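Local coordinates for mitochondrial RNA-binding protein 1 (Trypanosoma brucei, PDB 2GIA) that binds guide RNA in complex with its partner MRP2 and acts as an RNA matchmaker in mitochondrial RNA editing, at residues B[110-115]-B[121-126]; B[14-19]-B[57-62]; B[104-109]-B[134-139]. All blocks are in the same frame, centred on the assembly; numbering follows the deposited sequence.

Interaction 1: B[110-115]-B[121-126]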
loop_
_atom_site.group_PDB
_atom_site.type_symbol
_atom_site.label_atom_id
_atom_site.label_comp_id
_atom_site.label_asym_id
_atom_site.label_seq_id
_atom_site.Cartn_x
_atom_site.Cartn_y
_atom_site.Cartn_z
ATOM N N GLY B 110 -27.169 11.872 -5.399
ATOM C CA GLY B 110 -27.509 12.768 -6.498
ATOM C C GLY B 110 -28.601 12.205 -7.382
ATOM O O GLY B 110 -29.474 11.446 -6.939
ATOM N N LYS B 111 -28.497 12.517 -8.667
ATOM C CA LYS B 111 -29.486 12.088 -9.650
ATOM C C LYS B 111 -28.907 11.008 -10.561
ATOM O O LYS B 111 -27.813 11.171 -11.083
ATOM C CB LYS B 111 -29.891 13.313 -10.483
ATOM C CG LYS B 111 -30.645 14.370 -9.631
ATOM C CD LYS B 111 -31.249 15.487 -10.471
ATOM C CE LYS B 111 -32.162 16.399 -9.617
ATOM N NZ LYS B 111 -33.278 15.639 -8.931
ATOM N N VAL B 112 -29.648 9.930 -10.767
ATOM C CA VAL B 112 -29.166 8.830 -11.625
ATOM C C VAL B 112 -30.410 8.241 -12.291
ATOM O O VAL B 112 -31.534 8.597 -11.951
ATOM C CB VAL B 112 -28.581 7.658 -10.787
ATOM C CG1 VAL B 112 -27.397 8.158 -9.948
ATOM C CG2 VAL B 112 -29.672 7.092 -9.819
ATOM N N HIS B 113 -30.231 7.323 -13.222
ATOM C CA HIS B 113 -31.444 6.684 -13.745
ATOM C C HIS B 113 -31.252 5.184 -13.594
ATOM O O HIS B 113 -30.110 4.734 -13.463
ATOM C CB HIS B 113 -31.680 7.105 -15.192
ATOM C CG HIS B 113 -30.545 6.813 -16.112
ATOM N ND1 HIS B 113 -30.237 5.535 -16.530
ATOM C CD2 HIS B 113 -29.664 7.638 -16.727
ATOM C CE1 HIS B 113 -29.212 5.584 -17.370
ATOM N NE2 HIS B 113 -28.846 6.847 -17.506
ATOM N N ARG B 114 -32.342 4.420 -13.512
ATOM C CA ARG B 114 -32.225 2.971 -13.418
ATOM C C ARG B 114 -31.980 2.352 -14.794
ATOM O O ARG B 114 -32.018 3.064 -15.820
ATOM C CB ARG B 114 -33.460 2.383 -12.759
ATOM C CG ARG B 114 -33.501 2.773 -11.308
ATOM C CD ARG B 114 -34.590 2.151 -10.474
ATOM N NE ARG B 114 -34.506 2.812 -9.175
ATOM C CZ ARG B 114 -33.792 2.371 -8.144
ATOM N NH1 ARG B 114 -33.100 1.208 -8.217
ATOM N NH2 ARG B 114 -33.703 3.144 -7.064
ATOM N N VAL B 115 -31.686 1.052 -14.836
ATOM C CA VAL B 115 -31.421 0.408 -16.126
ATOM C C VAL B 115 -32.639 0.515 -17.020
ATOM O O VAL B 115 -33.781 0.413 -16.549
ATOM C CB VAL B 115 -31.077 -1.099 -16.021
ATOM C CG1 VAL B 115 -29.664 -1.278 -15.553
ATOM C CG2 VAL B 115 -32.071 -1.796 -15.117
ATOM N N GLU B 121 -33.902 9.929 -11.040
ATOM C CA GLU B 121 -34.440 9.905 -9.684
ATOM C C GLU B 121 -33.381 10.304 -8.657
ATOM O O GLU B 121 -32.169 10.215 -8.931
ATOM C CB GLU B 121 -35.016 8.529 -9.328
ATOM C CG GLU B 121 -34.083 7.389 -9.319
ATOM C CD GLU B 121 -34.829 6.079 -9.001
ATOM O OE1 GLU B 121 -35.467 5.516 -9.915
ATOM O OE2 GLU B 121 -34.789 5.642 -7.827
ATOM N N ASP B 122 -33.844 10.745 -7.496
ATOM C CA ASP B 122 -32.938 11.150 -6.427
ATOM C C ASP B 122 -32.472 9.869 -5.758
ATOM O O ASP B 122 -33.270 8.983 -5.460
ATOM C CB ASP B 122 -33.675 12.069 -5.468
ATOM C CG ASP B 122 -34.116 13.367 -6.171
ATOM O OD1 ASP B 122 -35.306 13.715 -6.130
ATOM O OD2 ASP B 122 -33.255 14.021 -6.805
ATOM N N TRP B 123 -31.170 9.767 -5.543
ATOM C CA TRP B 123 -30.601 8.544 -4.973
ATOM C C TRP B 123 -29.537 8.918 -3.916
ATOM O O TRP B 123 -28.870 9.940 -4.034
ATOM C CB TRP B 123 -29.950 7.766 -6.100
ATOM C CG TRP B 123 -29.332 6.432 -5.677
ATOM C CD1 TRP B 123 -29.969 5.361 -5.109
ATOM C CD2 TRP B 123 -27.976 6.053 -5.837
ATOM N NE1 TRP B 123 -29.073 4.325 -4.914
ATOM C CE2 TRP B 123 -27.838 4.731 -5.357
ATOM C CE3 TRP B 123 -26.846 6.701 -6.349
ATOM C CZ2 TRP B 123 -26.612 4.046 -5.371
ATOM C CZ3 TRP B 123 -25.624 6.021 -6.365
ATOM C CH2 TRP B 123 -25.521 4.709 -5.877
ATOM N N SER B 124 -29.414 8.083 -2.897
ATOM C CA SER B 124 -28.458 8.317 -1.828
ATOM C C SER B 124 -28.005 6.972 -1.255
ATOM O O SER B 124 -28.847 6.117 -1.003
ATOM C CB SER B 124 -29.128 9.106 -0.698
ATOM O OG SER B 124 -28.301 9.140 0.450
ATOM N N VAL B 125 -26.699 6.796 -1.047
ATOM C CA VAL B 125 -26.215 5.565 -0.395
ATOM C C VAL B 125 -25.086 6.007 0.555
ATOM O O VAL B 125 -24.304 6.929 0.229
ATOM C CB VAL B 125 -25.737 4.506 -1.417
ATOM C CG1 VAL B 125 -24.568 5.035 -2.232
ATOM C CG2 VAL B 125 -25.348 3.208 -0.672
ATOM N N LYS B 126 -25.007 5.373 1.724
ATOM C CA LYS B 126 -24.014 5.754 2.729
ATOM C C LYS B 126 -23.159 4.551 3.040
ATOM O O LYS B 126 -23.631 3.441 2.919
ATOM C CB LYS B 126 -24.725 6.208 4.019
ATOM C CG LYS B 126 -25.499 7.561 3.888
ATOM C CD LYS B 126 -26.087 7.935 5.239
ATOM C CE LYS B 126 -26.971 9.164 5.205
ATOM N NZ LYS B 126 -26.300 10.219 4.444
#
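Glu121 and Arg114 meet because of how each chain leaves its backbone. In Glu121, CG sits between the backbone N and the carbonyl carbon (chi1 62°) and the rest runs out straight, while Arg114, extended from CG to NE, crosses it at about a right angle. The result is a two-pronged salt bridge. Arg114 NH2 donates to Glu121 OE2 at 2.8 Å, and Arg114 NE reaches Glu121 OE1 at 3.0 Å in a weak, bent bond. The grip is not coplanar, for the guanidinium and carboxylate planes stand 61° apart. OE2 lies at the guanidinium edge, near its plane, yet NH2 approaches the carboxylate from 47° above its plane. Arg114 NH1 is taken up by the backbone O of Arg63, so the third nitrogen of the guanidinium also has a partner.

The backbones form an antiparallel beta hairpin at the margin of the sheet that continues through strand 105-109, an element consistent with the Whirly-type fold of this family. Gly110–Trp123 and Val112–Glu121 are hydrogen-bonded pairs; in the first, Trp123 N donates to Gly110 O over 2.8 Å. Between them comes the non-hydrogen-bonded pair Lys111–Asp122, CA to CA 4.8 Å.

On the face of Lys111 and Asp122 the side chains run alongside one another in the same direction, and a bend at the last torsion of the lysine sets NZ on the syn side of Asp122 OD2 at 2.7 Å. On the face shared by Val112, Trp123 and Glu121, the valine and tryptophan meet through apolar atoms: Val112 CG2 lies 3.8 Å from Trp123 CB, and Val112 CG1 lies 3.9 Å from Trp123 CE3. Both residues are buried against Ile65 of the other sheet, and Trp123 NE1 is satisfied by Gln41 OE1.

Interaction 2: B[14-19]-B[57-62]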
loop_
_atom_site.group_PDB
_atom_site.type_symbol
_atom_site.label_atom_id
_atom_site.label_comp_id
_atom_site.label_asym_id
_atom_site.label_seq_id
_atom_site.Cartn_x
_atom_site.Cartn_y
_atom_site.Cartn_z
ATOM N N GLU B 14 -19.648 -5.946 -1.628
ATOM C CA GLU B 14 -21.078 -5.727 -1.666
ATOM C C GLU B 14 -21.625 -5.545 -0.271
ATOM O O GLU B 14 -21.097 -6.104 0.689
ATOM C CB GLU B 14 -21.767 -6.936 -2.324
ATOM C CG GLU B 14 -21.323 -7.170 -3.761
ATOM C CD GLU B 14 -21.962 -8.444 -4.362
ATOM O OE1 GLU B 14 -21.865 -8.623 -5.579
ATOM O OE2 GLU B 14 -22.555 -9.240 -3.605
ATOM N N ILE B 15 -22.669 -4.735 -0.164
ATOM C CA ILE B 15 -23.367 -4.516 1.096
ATOM C C ILE B 15 -24.791 -5.046 0.853
ATOM O O ILE B 15 -25.530 -4.492 0.044
ATOM C CB ILE B 15 -23.458 -3.036 1.413
ATOM C CG1 ILE B 15 -22.017 -2.486 1.569
ATOM C CG2 ILE B 15 -24.241 -2.802 2.711
ATOM C CD1 ILE B 15 -21.958 -0.986 1.832
ATOM N N HIS B 16 -25.147 -6.121 1.535
ATOM C CA HIS B 16 -26.474 -6.722 1.423
ATOM C C HIS B 16 -27.260 -6.189 2.602
ATOM O O HIS B 16 -27.042 -6.565 3.749
ATOM C CB HIS B 16 -26.374 -8.254 1.459
ATOM C CG HIS B 16 -25.683 -8.837 0.259
ATOM N ND1 HIS B 16 -26.321 -9.655 -0.646
ATOM C CD2 HIS B 16 -24.410 -8.704 -0.195
ATOM C CE1 HIS B 16 -25.477 -10.006 -1.602
ATOM N NE2 HIS B 16 -24.309 -9.442 -1.351
ATOM N N ASP B 17 -28.159 -5.279 2.314
ATOM C CA ASP B 17 -28.977 -4.674 3.345
ATOM C C ASP B 17 -30.432 -5.150 3.177
ATOM O O ASP B 17 -31.281 -4.446 2.653
ATOM C CB ASP B 17 -28.875 -3.158 3.212
ATOM C CG ASP B 17 -29.590 -2.422 4.326
ATOM O OD1 ASP B 17 -29.824 -1.200 4.162
ATOM O OD2 ASP B 17 -29.916 -3.062 5.345
ATOM N N VAL B 18 -30.699 -6.359 3.625
ATOM C CA VAL B 18 -32.047 -6.926 3.500
ATOM C C VAL B 18 -32.912 -6.432 4.673
ATOM O O VAL B 18 -32.484 -6.543 5.823
ATOM C CB VAL B 18 -31.967 -8.460 3.552
ATOM C CG1 VAL B 18 -33.376 -9.056 3.514
ATOM C CG2 VAL B 18 -31.123 -8.979 2.412
ATOM N N ARG B 19 -34.118 -5.927 4.370
ATOM C CA ARG B 19 -35.060 -5.371 5.363
ATOM C C ARG B 19 -36.386 -6.104 5.422
ATOM O O ARG B 19 -36.772 -6.784 4.467
ATOM C CB ARG B 19 -35.400 -3.910 5.048
ATOM C CG ARG B 19 -34.210 -2.978 4.854
ATOM C CD ARG B 19 -33.418 -2.875 6.157
ATOM N NE ARG B 19 -32.455 -1.801 6.084
ATOM C CZ ARG B 19 -32.772 -0.517 6.123
ATOM N NH1 ARG B 19 -34.037 -0.136 6.253
ATOM N NH2 ARG B 19 -31.821 0.385 5.983
ATOM N N PRO B 57 -34.455 -14.474 -6.877
ATOM C CA PRO B 57 -33.409 -13.560 -6.397
ATOM C C PRO B 57 -33.897 -12.662 -5.283
ATOM O O PRO B 57 -35.050 -12.222 -5.289
ATOM C CB PRO B 57 -33.017 -12.776 -7.647
ATOM C CG PRO B 57 -34.309 -12.735 -8.449
ATOM C CD PRO B 57 -34.853 -14.160 -8.259
ATOM N N GLN B 58 -33.022 -12.408 -4.310
ATOM C CA GLN B 58 -33.402 -11.553 -3.195
ATOM C C GLN B 58 -33.466 -10.107 -3.621
ATOM O O GLN B 58 -34.196 -9.319 -3.013
ATOM C CB GLN B 58 -32.416 -11.715 -2.035
ATOM C CG GLN B 58 -32.689 -10.812 -0.835
ATOM C CD GLN B 58 -33.991 -11.135 -0.116
ATOM O OE1 GLN B 58 -35.064 -10.617 -0.450
ATOM N NE2 GLN B 58 -33.899 -11.995 0.860
ATOM N N PHE B 59 -32.736 -9.759 -4.686
ATOM C CA PHE B 59 -32.704 -8.370 -5.194
ATOM C C PHE B 59 -33.103 -8.318 -6.670
ATOM O O PHE B 59 -33.066 -9.326 -7.347
ATOM C CB PHE B 59 -31.291 -7.766 -4.995
ATOM C CG PHE B 59 -30.879 -7.708 -3.557
ATOM C CD1 PHE B 59 -31.318 -6.675 -2.739
ATOM C CD2 PHE B 59 -30.157 -8.759 -2.986
ATOM C CE1 PHE B 59 -31.048 -6.706 -1.336
ATOM C CE2 PHE B 59 -29.895 -8.790 -1.615
ATOM C CZ PHE B 59 -30.343 -7.769 -0.800
ATOM N N ASP B 60 -33.459 -7.129 -7.157
ATOM C CA ASP B 60 -33.957 -6.978 -8.518
ATOM C C ASP B 60 -32.983 -6.391 -9.526
ATOM O O ASP B 60 -32.932 -5.165 -9.689
ATOM C CB ASP B 60 -35.209 -6.114 -8.487
ATOM C CG ASP B 60 -36.004 -6.175 -9.791
ATOM O OD1 ASP B 60 -35.547 -6.861 -10.738
ATOM O OD2 ASP B 60 -37.076 -5.526 -9.847
ATOM N N ALA B 61 -32.243 -7.256 -10.213
ATOM C CA ALA B 61 -31.276 -6.795 -11.222
ATOM C C ALA B 61 -31.953 -6.022 -12.335
ATOM O O ALA B 61 -31.315 -5.184 -12.976
ATOM C CB ALA B 61 -30.513 -7.970 -11.812
ATOM N N ASP B 62 -33.252 -6.257 -12.574
ATOM C CA ASP B 62 -33.879 -5.528 -13.653
ATOM C C ASP B 62 -34.295 -4.117 -13.310
ATOM O O ASP B 62 -34.799 -3.404 -14.170
ATOM C CB ASP B 62 -35.064 -6.310 -14.210
ATOM C CG ASP B 62 -34.654 -7.665 -14.693
ATOM O OD1 ASP B 62 -33.737 -7.754 -15.539
ATOM O OD2 ASP B 62 -35.231 -8.647 -14.203
#
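The CA atoms nearest each other across the segments, those of Val18 and Gln58, are 8.3 Å apart, a spacing too wide for strand pairing; no hydrogen bond joins the segments. Here the end of strand 12-17, an outermost strand of the four-stranded antiparallel sheet within the chain, meets the long loop between strands 36-43 and 65-68 of the same sheet, and the contact is made by side chains at the surface.

Phe59 is the main bridging group. With CG turned away from its own carbonyl carbon (chi1 -61°), its ring extends toward the strand end, where CZ meets Val18 CG2 at 3.5 Å. Val18 CG2 also touches the aliphatic CG of Gln58 at 4.0 Å, so this one methyl contacts two loop side chains. His16 adds an oblique aromatic pairing with Phe59, the ring planes inclined at 76° and the centroids 5.8 Å apart. Met27 and Tyr42, from the two strands next in the sheet, also pack on Phe59, which ties the loop to the sheet through several strands. The imidazole of His16 has a second hold within its own strand: NE2 donates to Glu14 OE2 at 2.9 Å, on the anti side of the carboxylate.

Interaction 3: B[104-109]-B[134-139]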
loop_
_atom_site.group_PDB
_atom_site.type_symbol
_atom_site.label_atom_id
_atom_site.label_comp_id
_atom_site.label_asym_id
_atom_site.label_seq_id
_atom_site.Cartn_x
_atom_site.Cartn_y
_atom_site.Cartn_z
ATOM N N GLN B 104 -20.041 9.867 10.272
ATOM C CA GLN B 104 -20.129 8.404 10.399
ATOM C C GLN B 104 -19.457 7.592 9.275
ATOM O O GLN B 104 -19.204 6.378 9.431
ATOM C CB GLN B 104 -21.589 7.979 10.484
ATOM C CG GLN B 104 -22.346 8.567 11.672
ATOM C CD GLN B 104 -21.806 8.065 12.992
ATOM O OE1 GLN B 104 -21.656 6.853 13.192
ATOM N NE2 GLN B 104 -21.508 8.990 13.908
ATOM N N GLY B 105 -19.158 8.250 8.153
ATOM C CA GLY B 105 -18.564 7.531 7.042
ATOM C C GLY B 105 -18.541 8.332 5.764
ATOM O O GLY B 105 -17.949 9.433 5.739
ATOM N N TYR B 106 -19.172 7.808 4.709
ATOM C CA TYR B 106 -19.193 8.506 3.416
ATOM C C TYR B 106 -20.596 8.495 2.841
ATOM O O TYR B 106 -21.375 7.579 3.117
ATOM C CB TYR B 106 -18.202 7.848 2.428
ATOM C CG TYR B 106 -16.769 7.959 2.931
ATOM C CD1 TYR B 106 -15.995 9.103 2.666
ATOM C CD2 TYR B 106 -16.213 6.953 3.690
ATOM C CE1 TYR B 106 -14.680 9.233 3.170
ATOM C CE2 TYR B 106 -14.878 7.072 4.208
ATOM C CZ TYR B 106 -14.137 8.207 3.940
ATOM O OH TYR B 106 -12.847 8.308 4.414
ATOM N N HIS B 107 -20.902 9.502 2.024
ATOM C CA HIS B 107 -22.248 9.620 1.464
ATOM C C HIS B 107 -22.078 9.904 -0.019
ATOM O O HIS B 107 -21.387 10.855 -0.399
ATOM C CB HIS B 107 -22.942 10.802 2.170
ATOM C CG HIS B 107 -24.382 10.995 1.797
ATOM N ND1 HIS B 107 -25.086 12.130 2.139
ATOM C CD2 HIS B 107 -25.254 10.184 1.153
ATOM C CE1 HIS B 107 -26.343 12.011 1.719
ATOM N NE2 HIS B 107 -26.467 10.839 1.120
ATOM N N LEU B 108 -22.705 9.083 -0.862
ATOM C CA LEU B 108 -22.625 9.272 -2.333
ATOM C C LEU B 108 -24.107 9.549 -2.687
ATOM O O LEU B 108 -24.984 8.782 -2.310
ATOM C CB LEU B 108 -22.139 7.981 -3.025
ATOM C CG LEU B 108 -22.216 7.988 -4.565
ATOM C CD1 LEU B 108 -21.226 9.010 -5.151
ATOM C CD2 LEU B 108 -21.943 6.563 -5.094
ATOM N N HIS B 109 -24.389 10.650 -3.383
ATOM C CA HIS B 109 -25.796 10.997 -3.619
ATOM C C HIS B 109 -25.993 11.968 -4.773
ATOM O O HIS B 109 -25.091 12.744 -5.107
ATOM C CB HIS B 109 -26.391 11.578 -2.319
ATOM C CG HIS B 109 -25.686 12.822 -1.829
ATOM N ND1 HIS B 109 -26.066 14.090 -2.215
ATOM C CD2 HIS B 109 -24.590 12.983 -1.051
ATOM C CE1 HIS B 109 -25.230 14.981 -1.697
ATOM N NE2 HIS B 109 -24.321 14.338 -0.986
ATOM N N THR B 134 -14.280 -0.419 4.860
ATOM C CA THR B 134 -14.296 -1.296 3.680
ATOM C C THR B 134 -14.133 -0.437 2.385
ATOM O O THR B 134 -13.308 -0.733 1.506
ATOM C CB THR B 134 -15.647 -2.067 3.643
ATOM O OG1 THR B 134 -15.707 -2.947 4.782
ATOM C CG2 THR B 134 -15.773 -2.867 2.360
ATOM N N LEU B 135 -14.885 0.645 2.310
ATOM C CA LEU B 135 -14.839 1.539 1.145
ATOM C C LEU B 135 -13.471 2.213 1.009
ATOM O O LEU B 135 -12.910 2.258 -0.077
ATOM C CB LEU B 135 -15.939 2.620 1.255
ATOM C CG LEU B 135 -15.887 3.625 0.091
ATOM C CD1 LEU B 135 -16.284 2.920 -1.222
ATOM C CD2 LEU B 135 -16.848 4.743 0.357
ATOM N N GLU B 136 -12.954 2.783 2.094
ATOM C CA GLU B 136 -11.625 3.398 2.048
ATOM C C GLU B 136 -10.568 2.399 1.542
ATOM O O GLU B 136 -9.761 2.739 0.656
ATOM C CB GLU B 136 -11.198 3.880 3.461
ATOM C CG GLU B 136 -11.988 5.107 3.983
ATOM C CD GLU B 136 -11.792 5.380 5.479
ATOM O OE1 GLU B 136 -12.154 6.489 5.918
ATOM O OE2 GLU B 136 -11.299 4.485 6.222
ATOM N N HIS B 137 -10.537 1.186 2.119
ATOM C CA HIS B 137 -9.534 0.209 1.682
ATOM C C HIS B 137 -9.688 -0.165 0.207
ATOM O O HIS B 137 -8.692 -0.306 -0.517
ATOM C CB HIS B 137 -9.602 -1.043 2.555
ATOM C CG HIS B 137 -8.901 -0.878 3.877
ATOM N ND1 HIS B 137 -7.707 -1.492 4.166
ATOM C CD2 HIS B 137 -9.200 -0.097 4.946
ATOM C CE1 HIS B 137 -7.286 -1.088 5.357
ATOM N NE2 HIS B 137 -8.177 -0.235 5.845
ATOM N N PHE B 138 -10.946 -0.310 -0.233
ATOM C CA PHE B 138 -11.206 -0.671 -1.621
ATOM C C PHE B 138 -10.727 0.425 -2.563
ATOM O O PHE B 138 -10.114 0.151 -3.581
ATOM C CB PHE B 138 -12.733 -0.914 -1.851
ATOM C CG PHE B 138 -13.055 -1.451 -3.221
ATOM C CD1 PHE B 138 -13.261 -0.584 -4.306
ATOM C CD2 PHE B 138 -13.044 -2.829 -3.447
ATOM C CE1 PHE B 138 -13.450 -1.085 -5.636
ATOM C CE2 PHE B 138 -13.231 -3.353 -4.760
ATOM C CZ PHE B 138 -13.438 -2.471 -5.865
ATOM N N LEU B 139 -11.052 1.672 -2.249
ATOM C CA LEU B 139 -10.640 2.761 -3.119
ATOM C C LEU B 139 -9.097 2.895 -3.153
ATOM O O LEU B 139 -8.533 3.135 -4.216
ATOM C CB LEU B 139 -11.269 4.075 -2.648
ATOM C CG LEU B 139 -12.830 4.128 -2.733
ATOM C CD1 LEU B 139 -13.334 5.408 -2.006
ATOM C CD2 LEU B 139 -13.291 4.141 -4.219
#
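Tyr106 on strand 105-109 and Leu135 on helix 130-145 bring the two backbones nearest, their CA atoms 8.5 Å apart, so side chains alone close the gap. Tyr106 CG lies anti to its own carbonyl carbon (chi1 -63°), which carries the ring across the helix, roughly perpendicular to its axis. Near its base the touch is apolar, with Leu135 CD2 set obliquely 4.0 Å from Tyr106 CB. At its far end the phenol OH donates to Glu136 OE1. The 2.5 Å between Tyr106 OH and Glu136 OE1 is very short, and its exact value is doubtful. That oxygen lies at the ring edge, near the ring plane, while the carboxylate is turned 71° from the ring. Glu136 CG also rests 3.5 Å from Tyr106 CE2.

Glu136 OE1 is shared: Arg112 of the neighbouring MRP2 chain forms a salt bridge with it, which would tend to stabilise the negative charge on the carboxylate; Tyr106 OH also has a weak hydrogen bond with Lys101 NZ. The contact therefore joins sheet, helix and subunit interface at one carboxylate. Leu135 packs on Phe99 and Phe127 of strands 96-101 and 121-128, the two sheet neighbours of strand 105-109, while Cys81 of helix 71-81 touches both Tyr106 and Glu136.

Overall arrangement
Interactions 1 and 3 share a sheet, and along the chain the hairpin of interaction 1 is nested in the loop that interaction 3 closes. Their centres are 16 Å apart, but strands 105-109 and 121-128 are neighbours: Val125 O lies 2.9 Å from Leu108 N and Ser124 OG 2.6 Å from His107 NE2, both probable hydrogen bonds. Interaction 2 belongs to the other sheet. It touches interaction 1, at a centre distance of 16 Å, through Val115 CG2 and Asp62 O, 3.3 Å apart, whereas it stays about 6 Å from interaction 3 at the nearest atoms. Of the three, interaction 3 alone has segments touched by MRP2.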